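Local structure of protein kinase A regulatory subunit, putative (Trypanosoma cruzi, 6HYI) at residues A91-E96 and A122-C127; Y195-E200 and H242-D247; I205-V210 and T251-T256. The protein probably restrains the catalytic subunit of protein kinase A and carries two cyclic-nucleotide-binding domains, each holding inosine in this structure. All blocks are in the same frame, centred on the assembly; numbering follows the deposited sequence.

Contact 1 (A91-E96 and A122-C127); sequences ADIIKE and ATVKVC. With NOS (inosine), chain B.
I93 and V124 sit opposite each other on neighbouring antiparallel strands of the β-barrel of the first cyclic-nucleotide-binding domain, on the wall that faces the bound inosine. Four backbone hydrogen bonds join strands 91-95 and 123-126: D92 and K125 exchange one pair, with D92 N to K125 O at 2.7 Å, and I94 and T123 exchange the other. A91, I93, V124 and V126 turn their side chains to the interior. There A91 CB lies against V124 CG1, while I93 CD1 meets V124 CG2 at 3.7 Å, the two side chains lying side by side and pointing the same way. I93 CD1 also comes within 3.4 Å of the ribose O4' of inosine. The other branch, I93 CG2, anti to the backbone N (CG1 at chi1 -56°), presses on A122 CB at 3.5 Å, a tight carbon pair that packs against the imidazole part of the base, near N9 and C8. On the other face D92, I94, T123 and K125 are partly exposed. I94 CD1 rests on the aliphatic part of K125, 3.8 Å from both CB and CD, and the K125 ammonium continues to D69 O. At the far end of the strands, C127 CB approaches D92 OD2 at 3.5 Å. Two polar atoms reach the ligand from this pair: A122 N donates to O5' of inosine at 2.9 Å, and K95, extended beyond CG, comes down at the N7/O6 edge of the base and brings NZ to O6 at 3.1 Å. E111, E113 and G110 also hydrogen-bond the nucleoside. Apolar strand side chains at the sugar and a backbone N-H from the end of the phosphate-binding cassette are characteristic of the ligand pocket of cyclic-nucleotide-binding domains.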
loop_
_atom_site.group_PDB
_atom_site.type_symbol
_atom_site.label_atom_id
_atom_site.label_comp_id
_atom_site.label_asym_id
_atom_site.label_seq_id
_atom_site.Cartn_x
_atom_site.Cartn_y
_atom_site.Cartn_z
ATOM N N ALA A 91 -1.824 -6.165 17.489
ATOM C CA ALA A 91 -1.483 -7.545 17.793
ATOM C C ALA A 91 -0.018 -7.804 17.469
ATOM O O ALA A 91 0.503 -7.308 16.465
ATOM C CB ALA A 91 -2.370 -8.521 17.007
ATOM N N ASP A 92 0.643 -8.566 18.335
ATOM C CA ASP A 92 2.015 -8.991 18.090
ATOM C C ASP A 92 2.018 -10.225 17.202
ATOM O O ASP A 92 1.202 -11.133 17.377
ATOM C CB ASP A 92 2.692 -9.375 19.408
ATOM C CG ASP A 92 2.927 -8.191 20.322
ATOM O OD1 ASP A 92 3.323 -7.119 19.825
ATOM O OD2 ASP A 92 2.722 -8.347 21.548
ATOM N N ILE A 93 2.952 -10.261 16.259
ATOM C CA ILE A 93 3.274 -11.478 15.525
ATOM C C ILE A 93 4.427 -12.152 16.259
ATOM O O ILE A 93 5.480 -11.540 16.467
ATOM C CB ILE A 93 3.662 -11.155 14.073
ATOM C CG1 ILE A 93 2.547 -10.366 13.373
ATOM C CG2 ILE A 93 3.997 -12.436 13.314
ATOM C CD1 ILE A 93 1.211 -11.084 13.348
ATOM N N ILE A 94 4.234 -13.401 16.663
ATOM C CA ILE A 94 5.187 -14.100 17.520
ATOM C C ILE A 94 5.662 -15.360 16.810
ATOM O O ILE A 94 4.849 -16.210 16.429
ATOM C CB ILE A 94 4.577 -14.433 18.889
ATOM C CG1 ILE A 94 4.194 -13.142 19.615
ATOM C CG2 ILE A 94 5.551 -15.277 19.716
ATOM C CD1 ILE A 94 3.356 -13.361 20.865
ATOM N N LYS A 95 6.980 -15.485 16.656
ATOM C CA LYS A 95 7.618 -16.681 16.117
ATOM C C LYS A 95 8.603 -17.197 17.152
ATOM O O LYS A 95 9.506 -16.462 17.567
ATOM C CB LYS A 95 8.376 -16.354 14.829
ATOM C CG LYS A 95 7.511 -15.805 13.711
ATOM C CD LYS A 95 8.305 -15.696 12.422
ATOM C CE LYS A 95 7.481 -15.043 11.320
ATOM N NZ LYS A 95 8.315 -14.774 10.122
ATOM N N GLU A 96 8.440 -18.453 17.555
ATOM C CA GLU A 96 9.349 -19.079 18.511
ATOM C C GLU A 96 9.495 -18.221 19.767
ATOM O O GLU A 96 10.596 -17.973 20.259
ATOM C CB GLU A 96 10.709 -19.375 17.876
ATOM C CG GLU A 96 10.690 -20.471 16.827
ATOM C CD GLU A 96 12.020 -20.604 16.105
ATOM O OE1 GLU A 96 12.690 -19.570 15.892
ATOM O OE2 GLU A 96 12.397 -21.742 15.755
ATOM N N ALA A 122 2.688 -18.018 12.244
ATOM C CA ALA A 122 3.063 -17.276 13.435
ATOM C C ALA A 122 1.839 -17.084 14.313
ATOM O O ALA A 122 0.709 -17.015 13.826
ATOM C CB ALA A 122 3.618 -15.896 13.074
ATOM N N THR A 123 2.074 -17.012 15.617
ATOM C CA THR A 123 1.013 -16.674 16.552
ATOM C C THR A 123 0.712 -15.182 16.485
ATOM O O THR A 123 1.614 -14.354 16.365
ATOM C CB THR A 123 1.436 -17.082 17.963
ATOM O OG1 THR A 123 1.537 -18.506 18.008
ATOM C CG2 THR A 123 0.421 -16.628 19.008
ATOM N N VAL A 124 -0.570 -14.847 16.525
ATOM C CA VAL A 124 -1.035 -13.465 16.487
ATOM C C VAL A 124 -1.692 -13.211 17.832
ATOM O O VAL A 124 -2.747 -13.786 18.120
ATOM C CB VAL A 124 -2.036 -13.247 15.346
ATOM C CG1 VAL A 124 -2.517 -11.810 15.308
ATOM C CG2 VAL A 124 -1.426 -13.638 13.999
ATOM N N LYS A 125 -1.092 -12.348 18.652
ATOM C CA LYS A 125 -1.510 -12.174 20.043
ATOM C C LYS A 125 -1.864 -10.715 20.295
ATOM O O LYS A 125 -1.028 -9.826 20.110
ATOM C CB LYS A 125 -0.393 -12.628 20.981
ATOM C CG LYS A 125 -0.803 -12.781 22.429
ATOM C CD LYS A 125 0.342 -13.380 23.228
ATOM C CE LYS A 125 -0.031 -13.555 24.687
ATOM N NZ LYS A 125 -1.016 -14.659 24.874
ATOM N N VAL A 126 -3.098 -10.471 20.747
ATOM C CA VAL A 126 -3.557 -9.099 20.956
ATOM C C VAL A 126 -2.735 -8.441 22.056
ATOM O O VAL A 126 -2.563 -9.007 23.143
ATOM C CB VAL A 126 -5.053 -9.114 21.300
ATOM C CG1 VAL A 126 -5.544 -7.715 21.642
ATOM C CG2 VAL A 126 -5.844 -9.691 20.138
ATOM N N CYS A 127 -2.245 -7.226 21.797
ATOM C CA CYS A 127 -1.428 -6.522 22.782
ATOM C C CYS A 127 -2.006 -5.197 23.254
ATOM O O CYS A 127 -1.392 -4.541 24.105
ATOM C CB CYS A 127 0.017 -6.340 22.295
ATOM S SG CYS A 127 0.174 -5.451 20.743
HETATM N N9 NOS B . 2.916 -12.834 9.729
HETATM C C4 NOS B . 3.702 -11.893 9.581
HETATM N N3 NOS B . 3.636 -10.581 9.631
HETATM C C2 NOS B . 4.749 -9.828 9.453
HETATM N N1 NOS B . 5.950 -10.416 9.211
HETATM C C6 NOS B . 6.044 -11.727 9.150
HETATM O O6 NOS B . 7.114 -12.229 8.943
HETATM C C5 NOS B . 4.930 -12.492 9.343
HETATM N N7 NOS B . 4.662 -13.895 9.357
HETATM C C8 NOS B . 3.327 -13.997 9.598
HETATM C "C5'" NOS B . -0.092 -15.663 10.945
HETATM O "O5'" NOS B . 1.024 -16.384 10.444
HETATM C "C4'" NOS B . -0.135 -14.260 10.393
HETATM O "O4'" NOS B . 0.954 -13.463 10.947
HETATM C "C1'" NOS B . 1.491 -12.675 9.946
HETATM C "C2'" NOS B . 0.590 -12.722 8.749
HETATM O "O2'" NOS B . -0.458 -11.768 8.897
HETATM C "C3'" NOS B . 0.054 -14.135 8.884
HETATM O "O3'" NOS B . -1.129 -14.388 8.151
#

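Contact 2 (Y195-E200 and H242-D247); sequences YGEEGE and HRTVAD. With NOS (inosine), chain C.
T244 anchors loop 195-200 to the end of the phosphate-binding cassette of the second cyclic-nucleotide-binding domain, where segment 242-247 passes over the ribose end of inosine. Loop 195-200 contributes backbone atoms, which are met by both backbone and side chains of 242-247. T244 N donates to E197 O at 2.8 Å with an N-H...O angle of 164°, and T244 O accepts from G196 N, which lies above the carbonyl plane. With chi1 at 61°, the T244 hydroxyl stands between its own backbone N and carbonyl carbon; there OG1 accepts from E197 N at 2.9 Å and is also hydrogen-bonded to H194 O. T244 CG2 meanwhile packs on G199 CA. R243 supplies the outer grip: its guanidinium meets G196 O side-on, NE at 2.9 Å and NH2 at 3.1 Å, with the oxygen close to the guanidinium plane. The bend at chi3 turns the group back so that one face lies over the peptide joining E197 and E198. H242 ND1 donates to R243 O within the same segment, while H242 NE2 pairs with Y287 of the C-terminal helix 285-293. Beyond T244, V245 N donates to the inosine O5' at 3.1 Å, and V245 CG2 touches the same oxygen. The Y195 ring meets the V245-A246 peptide obliquely, CD2 3.4 Å from V245 C, and T244 O lies over one ring face, displaced toward the rim. The two carboxylate oxygens of D247 serve different partners. Its OD2 forms a salt bridge with R215, and its OD1 takes the N-H of Y195 at 2.7 Å, nearly straight at 172° but from well above the carboxylate plane.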
loop_
_atom_site.group_PDB
_atom_site.type_symbol
_atom_site.label_atom_id
_atom_site.label_comp_id
_atom_site.label_asym_id
_atom_site.label_seq_id
_atom_site.Cartn_x
_atom_site.Cartn_y
_atom_site.Cartn_z
ATOM N N TYR A 195 2.756 19.350 -12.890
ATOM C CA TYR A 195 2.705 20.377 -11.857
ATOM C C TYR A 195 1.264 20.762 -11.538
ATOM O O TYR A 195 0.427 20.914 -12.434
ATOM C CB TYR A 195 3.463 21.605 -12.375
ATOM C CG TYR A 195 3.438 22.770 -11.440
ATOM C CD1 TYR A 195 2.373 23.649 -11.449
ATOM C CD2 TYR A 195 4.469 22.981 -10.530
ATOM C CE1 TYR A 195 2.328 24.714 -10.588
ATOM C CE2 TYR A 195 4.427 24.056 -9.652
ATOM C CZ TYR A 195 3.350 24.906 -9.694
ATOM O OH TYR A 195 3.268 25.993 -8.849
ATOM N N GLY A 196 0.973 20.906 -10.240
ATOM C CA GLY A 196 -0.309 21.423 -9.815
ATOM C C GLY A 196 -1.431 20.415 -9.690
ATOM O O GLY A 196 -2.578 20.835 -9.485
ATOM N N GLU A 197 -1.145 19.118 -9.796
ATOM C CA GLU A 197 -2.102 18.018 -9.681
ATOM C C GLU A 197 -2.251 17.597 -8.220
ATOM O O GLU A 197 -1.399 17.869 -7.387
ATOM C CB GLU A 197 -1.600 16.753 -10.397
ATOM C CG GLU A 197 -1.158 16.831 -11.851
ATOM C CD GLU A 197 -0.934 15.429 -12.464
ATOM O OE1 GLU A 197 -1.786 15.005 -13.275
ATOM O OE2 GLU A 197 0.070 14.740 -12.132
ATOM N N GLU A 198 -3.283 16.794 -7.944
ATOM C CA GLU A 198 -3.549 16.396 -6.555
ATOM C C GLU A 198 -2.391 15.629 -5.908
ATOM O O GLU A 198 -2.104 15.807 -4.710
ATOM C CB GLU A 198 -4.870 15.633 -6.449
ATOM C CG GLU A 198 -4.813 14.152 -6.734
ATOM C CD GLU A 198 -6.083 13.446 -6.286
ATOM O OE1 GLU A 198 -6.030 12.227 -6.015
ATOM O OE2 GLU A 198 -7.132 14.119 -6.194
ATOM N N GLY A 199 -1.740 14.751 -6.660
ATOM C CA GLY A 199 -0.625 13.991 -6.132
ATOM C C GLY A 199 -1.077 12.722 -5.440
ATOM O O GLY A 199 -1.050 12.630 -4.207
ATOM N N GLU A 200 -1.505 11.737 -6.227
ATOM C CA GLU A 200 -1.957 10.463 -5.676
ATOM C C GLU A 200 -1.190 9.246 -6.195
ATOM O O GLU A 200 -1.592 8.113 -5.900
ATOM C CB GLU A 200 -3.457 10.267 -5.919
ATOM C CG GLU A 200 -3.804 9.870 -7.342
ATOM C CD GLU A 200 -5.289 9.630 -7.520
ATOM O OE1 GLU A 200 -5.969 10.510 -8.089
ATOM O OE2 GLU A 200 -5.775 8.564 -7.082
ATOM N N HIS A 242 0.256 18.219 -0.007
ATOM C CA HIS A 242 0.090 19.351 -0.911
ATOM C C HIS A 242 0.005 18.822 -2.336
ATOM O O HIS A 242 0.316 17.656 -2.618
ATOM C CB HIS A 242 1.216 20.384 -0.746
ATOM C CG HIS A 242 2.585 19.815 -0.952
ATOM N ND1 HIS A 242 3.061 19.452 -2.194
ATOM C CD2 HIS A 242 3.567 19.507 -0.067
ATOM C CE1 HIS A 242 4.277 18.950 -2.065
ATOM N NE2 HIS A 242 4.609 18.977 -0.785
ATOM N N ARG A 243 -0.411 19.703 -3.237
ATOM C CA ARG A 243 -0.470 19.376 -4.652
ATOM C C ARG A 243 0.939 19.344 -5.235
ATOM O O ARG A 243 1.903 19.825 -4.632
ATOM C CB ARG A 243 -1.353 20.389 -5.377
ATOM C CG ARG A 243 -2.790 20.359 -4.878
ATOM C CD ARG A 243 -3.663 21.352 -5.636
ATOM N NE ARG A 243 -4.032 20.919 -6.985
ATOM C CZ ARG A 243 -5.080 20.149 -7.271
ATOM N NH1 ARG A 243 -5.860 19.672 -6.312
ATOM N NH2 ARG A 243 -5.342 19.836 -8.534
ATOM N N THR A 244 1.067 18.736 -6.415
ATOM C CA THR A 244 2.407 18.548 -6.950
ATOM C C THR A 244 3.042 19.889 -7.283
ATOM O O THR A 244 2.378 20.841 -7.709
ATOM C CB THR A 244 2.395 17.670 -8.197
ATOM O OG1 THR A 244 1.604 18.304 -9.203
ATOM C CG2 THR A 244 1.815 16.288 -7.886
ATOM N N VAL A 245 4.356 19.946 -7.087
ATOM C CA VAL A 245 5.123 21.170 -7.232
ATOM C C VAL A 245 6.152 21.077 -8.344
ATOM O O VAL A 245 7.008 21.952 -8.472
ATOM C CB VAL A 245 5.757 21.611 -5.898
ATOM C CG1 VAL A 245 4.657 21.867 -4.838
ATOM C CG2 VAL A 245 6.749 20.589 -5.421
ATOM N N ALA A 246 6.067 20.050 -9.174
ATOM C CA ALA A 246 6.946 19.925 -10.317
ATOM C C ALA A 246 6.279 18.987 -11.301
ATOM O O ALA A 246 5.456 18.142 -10.921
ATOM C CB ALA A 246 8.309 19.371 -9.900
ATOM N N ASP A 247 6.639 19.146 -12.570
ATOM C CA ASP A 247 6.411 18.096 -13.545
ATOM C C ASP A 247 7.512 17.060 -13.418
ATOM O O ASP A 247 8.638 17.367 -13.015
ATOM C CB ASP A 247 6.521 18.651 -14.961
ATOM C CG ASP A 247 5.601 19.813 -15.215
ATOM O OD1 ASP A 247 4.372 19.641 -15.075
ATOM O OD2 ASP A 247 6.114 20.898 -15.570
HETATM N N9 NOS C . 10.249 16.846 -6.843
HETATM C C4 NOS C . 11.478 16.885 -6.616
HETATM N N3 NOS C . 12.490 16.044 -6.756
HETATM C C2 NOS C . 13.740 16.452 -6.423
HETATM N N1 NOS C . 13.978 17.698 -5.939
HETATM C C6 NOS C . 12.997 18.558 -5.772
HETATM O O6 NOS C . 13.267 19.647 -5.323
HETATM C C5 NOS C . 11.728 18.162 -6.121
HETATM N N7 NOS C . 10.446 18.801 -6.104
HETATM C C8 NOS C . 9.576 17.867 -6.570
HETATM C "C5'" NOS C . 6.096 16.225 -7.859
HETATM O "O5'" NOS C . 6.192 17.410 -7.088
HETATM C "C4'" NOS C . 7.266 15.313 -7.604
HETATM O "O4'" NOS C . 8.485 15.892 -8.169
HETATM C "C1'" NOS C . 9.538 15.658 -7.301
HETATM C "C2'" NOS C . 9.083 14.707 -6.234
HETATM O "O2'" NOS C . 9.201 13.353 -6.665
HETATM C "C3'" NOS C . 7.623 15.095 -6.142
HETATM O "O3'" NOS C . 6.821 14.127 -5.497
#

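Contact 3 (I205-V210 and T251-T256)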
loop_
_atom_site.group_PDB
_atom_site.type_symbol
_atom_site.label_atom_id
_atom_site.label_comp_id
_atom_site.label_asym_id
_atom_site.label_seq_id
_atom_site.Cartn_x
_atom_site.Cartn_y
_atom_site.Cartn_z
ATOM N N ILE A 205 11.078 3.904 -10.368
ATOM C CA ILE A 205 11.575 3.780 -11.734
ATOM C C ILE A 205 12.232 2.410 -11.879
ATOM O O ILE A 205 13.235 2.128 -11.227
ATOM C CB ILE A 205 12.539 4.919 -12.084
ATOM C CG1 ILE A 205 11.814 6.262 -11.980
ATOM C CG2 ILE A 205 13.145 4.721 -13.488
ATOM C CD1 ILE A 205 12.750 7.464 -12.095
ATOM N N MET A 206 11.653 1.550 -12.721
ATOM C CA MET A 206 12.267 0.256 -13.016
ATOM C C MET A 206 13.301 0.353 -14.123
ATOM O O MET A 206 14.285 -0.392 -14.114
ATOM C CB MET A 206 11.192 -0.750 -13.418
ATOM C CG MET A 206 10.203 -0.981 -12.298
ATOM S SD MET A 206 8.880 -2.184 -12.594
ATOM C CE MET A 206 9.769 -3.741 -12.556
ATOM N N GLU A 207 13.099 1.263 -15.071
ATOM C CA GLU A 207 14.036 1.464 -16.166
ATOM C C GLU A 207 13.835 2.873 -16.690
ATOM O O GLU A 207 12.703 3.364 -16.745
ATOM C CB GLU A 207 13.769 0.451 -17.286
ATOM C CG GLU A 207 14.601 0.631 -18.530
ATOM C CD GLU A 207 14.178 -0.321 -19.631
ATOM O OE1 GLU A 207 13.888 -1.499 -19.321
ATOM O OE2 GLU A 207 14.111 0.116 -20.799
ATOM N N GLY A 208 14.929 3.517 -17.061
ATOM C CA GLY A 208 14.861 4.796 -17.743
ATOM C C GLY A 208 15.254 5.952 -16.839
ATOM O O GLY A 208 15.643 5.788 -15.681
ATOM N N THR A 209 15.139 7.148 -17.423
ATOM C CA THR A 209 15.521 8.389 -16.769
ATOM C C THR A 209 14.392 9.400 -16.913
ATOM O O THR A 209 13.699 9.435 -17.936
ATOM C CB THR A 209 16.822 8.938 -17.386
ATOM O OG1 THR A 209 17.876 7.992 -17.158
ATOM C CG2 THR A 209 17.221 10.276 -16.763
ATOM N N VAL A 210 14.188 10.197 -15.864
ATOM C CA VAL A 210 13.176 11.246 -15.856
ATOM C C VAL A 210 13.848 12.548 -15.458
ATOM O O VAL A 210 14.901 12.561 -14.820
ATOM C CB VAL A 210 12.027 10.953 -14.872
ATOM C CG1 VAL A 210 11.368 9.615 -15.207
ATOM C CG2 VAL A 210 12.554 10.941 -13.423
ATOM N N THR A 251 12.647 11.214 -19.941
ATOM C CA THR A 251 13.647 11.621 -20.925
ATOM C C THR A 251 14.086 10.477 -21.822
ATOM O O THR A 251 14.675 10.726 -22.879
ATOM C CB THR A 251 14.883 12.221 -20.250
ATOM O OG1 THR A 251 15.515 11.239 -19.435
ATOM C CG2 THR A 251 14.506 13.420 -19.398
ATOM N N THR A 252 13.832 9.246 -21.415
ATOM C CA THR A 252 13.996 8.052 -22.218
ATOM C C THR A 252 12.679 7.291 -22.150
ATOM O O THR A 252 11.716 7.727 -21.508
ATOM C CB THR A 252 15.096 7.169 -21.618
ATOM O OG1 THR A 252 14.679 6.714 -20.327
ATOM C CG2 THR A 252 16.386 7.940 -21.447
ATOM N N HIS A 253 12.624 6.126 -22.779
ATOM C CA HIS A 253 11.540 5.224 -22.432
ATOM C C HIS A 253 11.684 4.881 -20.960
ATOM O O HIS A 253 12.787 4.635 -20.469
ATOM C CB HIS A 253 11.581 3.947 -23.269
ATOM C CG HIS A 253 10.429 3.029 -22.998
ATOM N ND1 HIS A 253 10.567 1.837 -22.320
ATOM C CD2 HIS A 253 9.110 3.148 -23.284
ATOM C CE1 HIS A 253 9.387 1.252 -22.214
ATOM N NE2 HIS A 253 8.485 2.028 -22.791
ATOM N N VAL A 254 10.572 4.920 -20.239
ATOM C CA VAL A 254 10.589 4.705 -18.802
ATOM C C VAL A 254 9.585 3.622 -18.457
ATOM O O VAL A 254 8.461 3.613 -18.967
ATOM C CB VAL A 254 10.280 6.005 -18.025
ATOM C CG1 VAL A 254 10.050 5.675 -16.542
ATOM C CG2 VAL A 254 11.403 7.014 -18.193
ATOM N N ILE A 255 9.981 2.715 -17.575
ATOM C CA ILE A 255 9.068 1.745 -16.990
ATOM C C ILE A 255 9.006 2.032 -15.499
ATOM O O ILE A 255 10.049 2.162 -14.853
ATOM C CB ILE A 255 9.531 0.301 -17.237
ATOM C CG1 ILE A 255 9.718 0.061 -18.738
ATOM C CG2 ILE A 255 8.534 -0.678 -16.620
ATOM C CD1 ILE A 255 10.199 -1.365 -19.070
ATOM N N THR A 256 7.792 2.175 -14.971
ATOM C CA THR A 256 7.607 2.420 -13.549
ATOM C C THR A 256 6.765 1.326 -12.908
ATOM O O THR A 256 5.949 0.664 -13.563
ATOM C CB THR A 256 6.914 3.753 -13.284
ATOM O OG1 THR A 256 5.575 3.712 -13.795
ATOM C CG2 THR A 256 7.677 4.919 -13.927
HETATM O O HOH W 1 14.824 2.872 -21.045
#
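A classic β bulge pairs M206 and E207 with I255: both backbone N-H groups converge on I255 O, M206 N at 2.7 Å and E207 N at 3.2 Å, while I255 N returns a bond to E207 O. The bulge shifts the register by one residue where the chain leaves strand 201-205 and turns the corner toward strand 210-215. M206 CB lies over I255 O, but its chain then leads away, bent at chi3, leaving SD near T256 C. E207 takes a different first torsion, CG anti to the backbone N (chi1 175°), and the extended chain carries OE1 across I255 CD1 at 3.7 Å. A water then links E207 OE2 to H253 O, which also receives the hydroxyl of T252. That hydroxyl has two partners. Placed between its own backbone N and carbonyl carbon at chi1 65°, T252 OG1 accepts from T209 N at 3.0 Å while donating to H253 O. Next to it, T209 O accepts from T251 N at 2.9 Å and only weakly from T252 N, and V254 CG2 touches T209 O at 3.3 Å. V254 CG2 also meets V210 CG1 at 4.0 Å, the two valines crossing at about a right angle on the buried side. Where strand pairing has lapsed, the T252 hydroxyl thus takes T209 N, and the water bonded to H253 O and E207 OE2 adds a second link between the two segments.

Overall arrangement
Contact 1 belongs to the first cyclic-nucleotide-binding domain and contacts 2 and 3 to the second, on opposite sides of the chain's centre; the centres of contacts 1 and 2 lie 40 Å apart. All three are partly buried. Contact 1 is regular strand pairing with a buried apolar face and a partly exposed one, contact 2 joins two loops with charged and polar groups, and contact 3 bends a strand pair at a bulge, with E207 and H253 exposed. Contacts 1 and 2 both send a backbone N-H to an inosine O5', whereas contact 3 lies at a barrel corner and does not touch the ligand. Strand 247-250 connects the second segments of contacts 2 and 3.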